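Local atomic coordinates of designed Anbu Protein (Synthetic construct, PDB entry 5LOY), a protein that assembles into helical complexes and, as a consensus-designed ancestral beta subunit of the proteasome family, probably works as a hydrolase in protein degradation. Residues F36-P39 / G40-V43; G116-A119 / G120-P123; D213-F216 / R217-R220. All coordinates share one frame; numbering follows the deposited sequence.

Contact 1: F36-P39 / G40-V43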
ATOM      1  N   PHE A  36     -19.791  18.414 -12.962  1.00 46.25           N
ATOM      2  CA  PHE A  36     -20.478  19.678 -13.192  1.00 48.84           C
ATOM      3  C   PHE A  36     -19.906  20.237 -14.491  1.00 47.66           C
ATOM      4  O   PHE A  36     -18.727  20.532 -14.573  1.00 44.42           O
ATOM      5  CB  PHE A  36     -20.254  20.602 -11.992  1.00 50.69           C
ATOM      6  CG  PHE A  36     -20.602  19.958 -10.684  1.00 51.27           C
ATOM      7  CD1 PHE A  36     -19.697  19.136 -10.047  1.00 50.21           C
ATOM      8  CD2 PHE A  36     -21.873  20.118 -10.119  1.00 54.66           C
ATOM      9  CE1 PHE A  36     -20.032  18.504  -8.853  1.00 51.15           C
ATOM     10  CE2 PHE A  36     -22.226  19.490  -8.921  1.00 54.36           C
ATOM     11  CZ  PHE A  36     -21.294  18.682  -8.288  1.00 53.64           C
ATOM     12  N   GLU A  37     -20.747  20.329 -15.509  1.00 49.64           N
ATOM     13  CA  GLU A  37     -20.311  20.661 -16.849  1.00 52.06           C
ATOM     14  C   GLU A  37     -21.177  21.804 -17.402  1.00 53.94           C
ATOM     15  O   GLU A  37     -22.406  21.749 -17.315  1.00 54.16           O
ATOM     16  CB  GLU A  37     -20.407  19.421 -17.750  1.00 54.37           C
ATOM     17  CG  GLU A  37     -19.937  19.652 -19.196  1.00 60.35           C
ATOM     18  CD  GLU A  37     -20.204  18.482 -20.161  1.00 64.31           C
ATOM     19  OE1 GLU A  37     -21.129  17.679 -19.908  1.00 69.58           O
ATOM     20  OE2 GLU A  37     -19.489  18.357 -21.190  1.00 65.37           O
ATOM     21  N   VAL A  38     -20.535  22.846 -17.941  1.00 54.37           N
ATOM     22  CA  VAL A  38     -21.189  23.774 -18.876  1.00 56.12           C
ATOM     23  C   VAL A  38     -20.422  23.659 -20.183  1.00 56.49           C
ATOM     24  O   VAL A  38     -19.328  24.189 -20.310  1.00 54.42           O
ATOM     25  CB  VAL A  38     -21.184  25.232 -18.390  1.00 57.55           C
ATOM     26  CG1 VAL A  38     -21.849  26.143 -19.421  1.00 59.63           C
ATOM     27  CG2 VAL A  38     -21.897  25.338 -17.056  1.00 57.28           C
ATOM     28  N   PRO A  39     -20.983  22.930 -21.159  1.00 59.03           N
ATOM     29  CA  PRO A  39     -20.169  22.571 -22.331  1.00 59.25           C
ATOM     30  C   PRO A  39     -19.697  23.817 -23.066  1.00 61.30           C
ATOM     31  O   PRO A  39     -20.496  24.718 -23.307  1.00 61.48           O
ATOM     32  CB  PRO A  39     -21.128  21.741 -23.195  1.00 60.88           C
ATOM     33  CG  PRO A  39     -22.245  21.337 -22.281  1.00 60.98           C
ATOM     34  CD  PRO A  39     -22.377  22.461 -21.293  1.00 60.86           C
ATOM     35  N   GLY A  40     -18.401  23.868 -23.372  1.00 61.33           N
ATOM     36  CA  GLY A  40     -17.786  25.044 -23.970  1.00 62.70           C
ATOM     37  C   GLY A  40     -17.383  26.172 -23.018  1.00 63.36           C
ATOM     38  O   GLY A  40     -16.825  27.163 -23.481  1.00 65.16           O
ATOM     39  N   GLU A  41     -17.663  26.066 -21.714  1.00 62.10           N
ATOM     40  CA  GLU A  41     -17.183  27.061 -20.739  1.00 63.58           C
ATOM     41  C   GLU A  41     -16.425  26.406 -19.553  1.00 58.83           C
ATOM     42  O   GLU A  41     -15.404  26.956 -19.137  1.00 60.72           O
ATOM     43  CB  GLU A  41     -18.274  28.080 -20.295  1.00 68.12           C
ATOM     44  CG  GLU A  41     -18.736  28.002 -18.807  1.00 72.77           C
ATOM     45  CD  GLU A  41     -18.030  28.937 -17.745  1.00 75.56           C
ATOM     46  OE1 GLU A  41     -16.777  29.164 -17.701  1.00 72.30           O
ATOM     47  OE2 GLU A  41     -18.774  29.433 -16.860  1.00 79.55           O
ATOM     48  N   ARG A  42     -16.872  25.261 -19.027  1.00 54.30           N
ATOM     49  CA  ARG A  42     -16.121  24.568 -17.956  1.00 51.43           C
ATOM     50  C   ARG A  42     -16.521  23.116 -17.725  1.00 48.23           C
ATOM     51  O   ARG A  42     -17.638  22.720 -17.986  1.00 48.78           O
ATOM     52  CB  ARG A  42     -16.301  25.284 -16.612  1.00 51.96           C
ATOM     53  CG  ARG A  42     -17.728  25.215 -16.068  1.00 53.63           C
ATOM     54  CD  ARG A  42     -17.900  25.912 -14.733  1.00 53.60           C
ATOM     55  NE  ARG A  42     -17.493  27.304 -14.823  1.00 56.64           N
ATOM     56  CZ  ARG A  42     -17.152  28.090 -13.805  1.00 58.08           C
ATOM     57  NH1 ARG A  42     -17.162  27.651 -12.553  1.00 59.36           N
ATOM     58  NH2 ARG A  42     -16.781  29.332 -14.046  1.00 57.57           N
ATOM     59  N   VAL A  43     -15.589  22.357 -17.181  1.00 45.43           N
ATOM     60  CA  VAL A  43     -15.837  21.024 -16.676  1.00 43.93           C
ATOM     61  C   VAL A  43     -15.189  20.899 -15.306  1.00 41.81           C
ATOM     62  O   VAL A  43     -14.004  21.167 -15.160  1.00 40.05           O
ATOM     63  CB  VAL A  43     -15.207  19.951 -17.576  1.00 43.88           C
ATOM     64  CG1 VAL A  43     -15.433  18.565 -17.004  1.00 42.30           C
ATOM     65  CG2 VAL A  43     -15.775  20.026 -18.970  1.00 46.58           C
TER
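Val38 swings CG1 to the far side from its own N (chi1 179°), and Glu41 turns CG by an unstaggered chi1 of 113° to within 3.7 Å of Val38 CG1. They sit at the turn of the beta hairpin formed by strands 33-38 and 42-50, where a classic beta bulge sets two residues, Glu41 and Arg42, opposite the single Val38. The bulge shows in the backbone: Val38 O is gripped twice, by Arg42 N at 3.0 Å, lying in the carbonyl plane, and by Glu41 N at 2.9 Å, tilted out of it. Val38 N returns a bond to Arg42 O. Gly40, with positive phi, makes the bend after Pro39. On the other face of the ribbon Glu37 and Val43, a non-hydrogen-bonded pair, run side by side, with Glu37 CG 4.2 Å from Val43 CG2; the Glu37 carboxylate goes on to Val203 N. Arg42 packs its CG beside Val38 CB, then bends at chi3. Two of the holds on its guanidinium are the Ala76 carbonyl, met by NH1, and the carboxylate of Glu41, brought round by a bend at chi2 (94°): Glu41 OE2 makes a salt bridge to Arg42 NE at 3.2 Å.

Contact 2: G116-A119 / G120-P123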
ATOM      1  N   GLY A 116     -10.499  20.022 -12.847  1.00 36.41           N
ATOM      2  CA  GLY A 116     -11.199  20.423 -14.052  1.00 37.74           C
ATOM      3  C   GLY A 116     -10.538  21.597 -14.742  1.00 39.67           C
ATOM      4  O   GLY A 116      -9.375  21.887 -14.492  1.00 38.99           O
ATOM      5  N   GLN A 117     -11.299  22.273 -15.604  1.00 41.99           N
ATOM      6  CA  GLN A 117     -10.796  23.421 -16.330  1.00 45.05           C
ATOM      7  C   GLN A 117     -11.906  24.440 -16.527  1.00 47.81           C
ATOM      8  O   GLN A 117     -13.026  24.095 -16.859  1.00 48.53           O
ATOM      9  CB  GLN A 117     -10.203  23.002 -17.670  1.00 44.84           C
ATOM     10  CG  GLN A 117      -9.677  24.182 -18.465  1.00 47.90           C
ATOM     11  CD  GLN A 117      -8.829  23.782 -19.654  1.00 48.88           C
ATOM     12  OE1 GLN A 117      -9.008  22.722 -20.247  1.00 49.65           O
ATOM     13  NE2 GLN A 117      -7.917  24.646 -20.022  1.00 50.39           N
ATOM     14  N   ILE A 118     -11.571  25.706 -16.321  1.00 50.65           N
ATOM     15  CA  ILE A 118     -12.491  26.819 -16.537  1.00 54.02           C
ATOM     16  C   ILE A 118     -11.901  27.649 -17.666  1.00 56.61           C
ATOM     17  O   ILE A 118     -10.710  27.855 -17.690  1.00 58.11           O
ATOM     18  CB  ILE A 118     -12.631  27.618 -15.236  1.00 54.61           C
ATOM     19  CG1 ILE A 118     -13.471  26.805 -14.245  1.00 54.67           C
ATOM     20  CG2 ILE A 118     -13.263  28.964 -15.486  1.00 56.90           C
ATOM     21  CD1 ILE A 118     -13.411  27.295 -12.808  1.00 55.32           C
ATOM     22  N   ALA A 119     -12.704  28.072 -18.634  1.00 59.70           N
ATOM     23  CA  ALA A 119     -12.178  28.754 -19.835  1.00 62.13           C
ATOM     24  C   ALA A 119     -11.137  29.840 -19.499  1.00 66.11           C
ATOM     25  O   ALA A 119     -11.366  30.644 -18.586  1.00 64.87           O
ATOM     26  CB  ALA A 119     -13.316  29.371 -20.626  1.00 63.42           C
ATOM     27  N   GLY A 120     -10.005  29.840 -20.224  1.00 69.14           N
ATOM     28  CA  GLY A 120      -8.929  30.844 -20.053  1.00 71.25           C
ATOM     29  C   GLY A 120      -8.024  30.646 -18.833  1.00 69.35           C
ATOM     30  O   GLY A 120      -7.409  31.570 -18.325  1.00 70.84           O
ATOM     31  N   GLU A 121      -7.975  29.425 -18.348  1.00 66.02           N
ATOM     32  CA  GLU A 121      -7.239  29.067 -17.147  1.00 64.14           C
ATOM     33  C   GLU A 121      -6.789  27.626 -17.525  1.00 57.96           C
ATOM     34  O   GLU A 121      -7.488  26.935 -18.264  1.00 56.15           O
ATOM     35  CB  GLU A 121      -8.211  29.149 -15.933  1.00 64.82           C
ATOM     36  CG  GLU A 121      -7.652  28.984 -14.507  1.00 66.16           C
ATOM     37  CD  GLU A 121      -8.600  28.235 -13.523  1.00 62.72           C
ATOM     38  OE1 GLU A 121      -9.034  27.078 -13.817  1.00 66.62           O
ATOM     39  OE2 GLU A 121      -8.865  28.765 -12.432  1.00 56.53           O
ATOM     40  N   PRO A 122      -5.594  27.202 -17.118  1.00 53.76           N
ATOM     41  CA  PRO A 122      -5.290  25.818 -17.476  1.00 50.77           C
ATOM     42  C   PRO A 122      -6.071  24.804 -16.651  1.00 47.28           C
ATOM     43  O   PRO A 122      -6.827  25.181 -15.756  1.00 46.54           O
ATOM     44  CB  PRO A 122      -3.782  25.699 -17.204  1.00 51.00           C
ATOM     45  CG  PRO A 122      -3.416  26.888 -16.387  1.00 52.14           C
ATOM     46  CD  PRO A 122      -4.392  27.962 -16.743  1.00 54.05           C
ATOM     47  N   PRO A 123      -5.919  23.514 -16.974  1.00 46.50           N
ATOM     48  CA  PRO A 123      -6.506  22.462 -16.131  1.00 44.32           C
ATOM     49  C   PRO A 123      -5.802  22.394 -14.786  1.00 42.67           C
ATOM     50  O   PRO A 123      -4.583  22.554 -14.737  1.00 43.24           O
ATOM     51  CB  PRO A 123      -6.263  21.162 -16.927  1.00 43.30           C
ATOM     52  CG  PRO A 123      -5.853  21.585 -18.293  1.00 45.98           C
ATOM     53  CD  PRO A 123      -5.269  22.961 -18.176  1.00 47.36           C
TER
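Gln117 reaches across a tight turn to Glu121 and Pro123. CB starts 4.0 Å from Pro123 CA. CG, set opposite the backbone N (chi1 179°), passes 3.5 Å from Glu121 O, and the extended chain carries CD alongside the Pro123 ring, the two side chains pointing the same way. At the tip NE2 gives a nearly straight bond (170°) to Glu121 O at 2.9 Å, lying in both the carbonyl plane and the amide plane; OE1, 3.9 Å from Pro123 CG, accepts from Tyr196 OH and Asp199 N. With both ends of the amide engaged, its flip is fixed. Replacing Gln117 by an alanine is likely to leave Glu121 O without its side-chain donor and to open a gap beside the Pro123 ring. The turn itself is type II, from Ile118 to Glu121, with Gly120 at positive phi. Glu121 brings CB to 3.3 Å from Ile118 O and lays OE1 near Ile118 CB, while OE2 forms a salt bridge with Arg124 and accepts from Met79 N at the start of helix 79-94. The turn leads strand 110-118 into strand 124-128, with strand 42-50 on the other flank of 110-118, and through Tyr196 Gln117 reaches strand 191-197 of the second sheet.

Contact 3: D213-F216 / R217-R220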
ATOM      1  N   ASP A 213     -16.646  -6.182 -18.117  1.00 48.99           N
ATOM      2  CA  ASP A 213     -16.042  -5.347 -19.144  1.00 47.45           C
ATOM      3  C   ASP A 213     -14.907  -6.064 -19.875  1.00 47.90           C
ATOM      4  O   ASP A 213     -13.908  -6.406 -19.255  1.00 47.36           O
ATOM      5  CB  ASP A 213     -15.503  -4.051 -18.563  1.00 44.30           C
ATOM      6  CG  ASP A 213     -15.053  -3.095 -19.642  1.00 44.76           C
ATOM      7  OD1 ASP A 213     -15.876  -2.788 -20.521  1.00 47.10           O
ATOM      8  OD2 ASP A 213     -13.880  -2.659 -19.627  1.00 43.44           O
ATOM      9  N   PRO A 214     -15.045  -6.273 -21.197  1.00 49.25           N
ATOM     10  CA  PRO A 214     -14.001  -6.993 -21.938  1.00 48.80           C
ATOM     11  C   PRO A 214     -12.637  -6.335 -21.858  1.00 46.02           C
ATOM     12  O   PRO A 214     -11.659  -7.019 -21.649  1.00 45.32           O
ATOM     13  CB  PRO A 214     -14.518  -6.985 -23.378  1.00 50.98           C
ATOM     14  CG  PRO A 214     -16.004  -6.925 -23.234  1.00 52.55           C
ATOM     15  CD  PRO A 214     -16.232  -6.024 -22.040  1.00 51.03           C
ATOM     16  N   TYR A 215     -12.564  -5.020 -22.000  1.00 45.21           N
ATOM     17  CA  TYR A 215     -11.270  -4.365 -21.988  1.00 43.90           C
ATOM     18  C   TYR A 215     -10.565  -4.559 -20.638  1.00 44.31           C
ATOM     19  O   TYR A 215      -9.373  -4.941 -20.605  1.00 43.00           O
ATOM     20  CB  TYR A 215     -11.362  -2.880 -22.312  1.00 42.37           C
ATOM     21  CG  TYR A 215     -10.023  -2.177 -22.157  1.00 41.65           C
ATOM     22  CD1 TYR A 215      -8.987  -2.399 -23.050  1.00 42.25           C
ATOM     23  CD2 TYR A 215      -9.793  -1.318 -21.108  1.00 39.71           C
ATOM     24  CE1 TYR A 215      -7.770  -1.769 -22.902  1.00 41.35           C
ATOM     25  CE2 TYR A 215      -8.586  -0.668 -20.953  1.00 39.30           C
ATOM     26  CZ  TYR A 215      -7.574  -0.894 -21.844  1.00 40.75           C
ATOM     27  OH  TYR A 215      -6.363  -0.239 -21.646  1.00 41.81           O
ATOM     28  N   PHE A 216     -11.278  -4.308 -19.535  1.00 43.59           N
ATOM     29  CA  PHE A 216     -10.639  -4.384 -18.223  1.00 42.21           C
ATOM     30  C   PHE A 216     -10.206  -5.823 -17.929  1.00 42.33           C
ATOM     31  O   PHE A 216      -9.151  -6.024 -17.350  1.00 39.99           O
ATOM     32  CB  PHE A 216     -11.531  -3.806 -17.116  1.00 40.72           C
ATOM     33  CG  PHE A 216     -10.814  -3.583 -15.787  1.00 37.75           C
ATOM     34  CD1 PHE A 216      -9.568  -2.986 -15.715  1.00 36.86           C
ATOM     35  CD2 PHE A 216     -11.414  -3.960 -14.610  1.00 37.24           C
ATOM     36  CE1 PHE A 216      -8.933  -2.771 -14.486  1.00 36.24           C
ATOM     37  CE2 PHE A 216     -10.790  -3.753 -13.384  1.00 36.19           C
ATOM     38  CZ  PHE A 216      -9.543  -3.169 -13.317  1.00 35.11           C
ATOM     39  N   ARG A 217     -10.978  -6.807 -18.381  1.00 45.70           N
ATOM     40  CA  ARG A 217     -10.553  -8.208 -18.300  1.00 50.01           C
ATOM     41  C   ARG A 217      -9.286  -8.499 -19.081  1.00 51.25           C
ATOM     42  O   ARG A 217      -8.409  -9.170 -18.573  1.00 51.00           O
ATOM     43  CB  ARG A 217     -11.612  -9.141 -18.835  1.00 55.76           C
ATOM     44  CG  ARG A 217     -12.630  -9.571 -17.809  1.00 62.13           C
ATOM     45  CD  ARG A 217     -13.433 -10.772 -18.322  1.00 67.93           C
ATOM     46  NE  ARG A 217     -14.583 -10.972 -17.456  1.00 71.78           N
ATOM     47  CZ  ARG A 217     -15.624 -11.737 -17.744  1.00 81.16           C
ATOM     48  NH1 ARG A 217     -15.694 -12.389 -18.904  1.00 86.35           N
ATOM     49  NH2 ARG A 217     -16.615 -11.834 -16.865  1.00 82.57           N
ATOM     50  N   MET A 218      -9.199  -7.995 -20.310  1.00 51.99           N
ATOM     51  CA  MET A 218      -8.010  -8.168 -21.118  1.00 54.02           C
ATOM     52  C   MET A 218      -6.811  -7.529 -20.446  1.00 49.71           C
ATOM     53  O   MET A 218      -5.734  -8.093 -20.433  1.00 47.81           O
ATOM     54  CB  MET A 218      -8.174  -7.562 -22.504  1.00 61.84           C
ATOM     55  CG  MET A 218      -7.489  -8.357 -23.603  1.00 70.42           C
ATOM     56  SD  MET A 218      -7.781  -7.793 -25.315  1.00 84.58           S
ATOM     57  CE  MET A 218      -8.052  -6.005 -25.258  1.00 77.59           C
ATOM     58  N   LEU A 219      -6.998  -6.337 -19.912  1.00 46.91           N
ATOM     59  CA  LEU A 219      -5.904  -5.602 -19.320  1.00 46.35           C
ATOM     60  C   LEU A 219      -5.352  -6.373 -18.131  1.00 47.04           C
ATOM     61  O   LEU A 219      -4.139  -6.569 -18.012  1.00 52.43           O
ATOM     62  CB  LEU A 219      -6.374  -4.218 -18.892  1.00 46.30           C
ATOM     63  CG  LEU A 219      -5.352  -3.181 -18.457  1.00 48.20           C
ATOM     64  CD1 LEU A 219      -4.497  -2.811 -19.656  1.00 51.57           C
ATOM     65  CD2 LEU A 219      -6.025  -1.925 -17.921  1.00 49.96           C
ATOM     66  N   ARG A 220      -6.228  -6.824 -17.244  1.00 45.19           N
ATOM     67  CA  ARG A 220      -5.782  -7.515 -16.046  1.00 44.14           C
ATOM     68  C   ARG A 220      -5.005  -8.782 -16.398  1.00 44.64           C
ATOM     69  O   ARG A 220      -3.990  -9.094 -15.799  1.00 44.02           O
ATOM     70  CB  ARG A 220      -6.971  -7.852 -15.164  1.00 45.63           C
ATOM     71  CG  ARG A 220      -7.660  -6.616 -14.616  1.00 47.56           C
ATOM     72  CD  ARG A 220      -8.908  -6.979 -13.845  1.00 51.34           C
ATOM     73  NE  ARG A 220      -8.570  -7.041 -12.434  1.00 56.73           N
ATOM     74  CZ  ARG A 220      -9.462  -7.190 -11.457  1.00 61.46           C
ATOM     75  NH1 ARG A 220     -10.757  -7.315 -11.762  1.00 59.45           N
ATOM     76  NH2 ARG A 220      -9.054  -7.214 -10.169  1.00 61.15           N
TER
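Phe216 and Arg220, one helical turn apart, fit as a flat plate and the rod bent over it. The arginine lays its CD on one face of the phenyl ring, 3.9 Å from the Phe216 centroid and 16° off the ring normal, a CH-pi contact. Beyond CD the chain bends at chi3, and the guanidinium runs on past the CE2-CZ edge of the ring, its plane 19° from that of the phenyl group; Phe216 CZ lies over one guanidinium face. Arg220 NE continues to a salt bridge with Asp178, which probably helps to fix the group's direction as it leaves the ring. The second bump is Leu219 CD2, which pushes into the hollow between two rings: it stands 4.2 Å from Tyr215 CE2, approached obliquely, and 4.3 Å from Phe216 CD1, at that ring's edge. Its sister methyl CD1 rests against Tyr215 OH at 3.7 Å. On another flank of the tyrosine, Met218 bends at chi3 and brings CE to 4.3 Å from Tyr215 CD1.

Outside, helix 166-183 packs on this surface, with Met181 against Phe216 and Arg220 and Leu174 against Leu219, and Ile209 of strand 205-209 also meets Phe216. Tyr215 OH bonds to Pro235 O of the second subunit, whose Leu234 packs on Leu219.

At the head of the helix Asp213 OD2 accepts from Phe216 N at 3.1 Å, met from above the carboxylate plane, and also pairs with Arg207. Four i to i+4 backbone bonds, from Arg217 N to Asp213 O onward, mark the N-capped start of alpha-helix 214-232.

Contacts 1 and 2 are neighbouring turns of one antiparallel sheet, their centres 10 Å apart. Strands 42-50 and 110-118 join them through two probable hydrogen bonds, Val43 O to Gln117 N and Glu41 O to Ala119 N, each 3.0 Å, and Arg42 NH1 also packs on Ile118 CD1 at 3.8 Å. Contact 3 stands apart: its centre is about 31 Å from that of contact 1 and 32 Å from that of contact 2, with nearest atoms about 21 and 22 Å away. It alone of the three touches the second subunit. As in proteasome-family hydrolases, the N-terminal residue is probably the nucleophile here; none of the three contacts includes it.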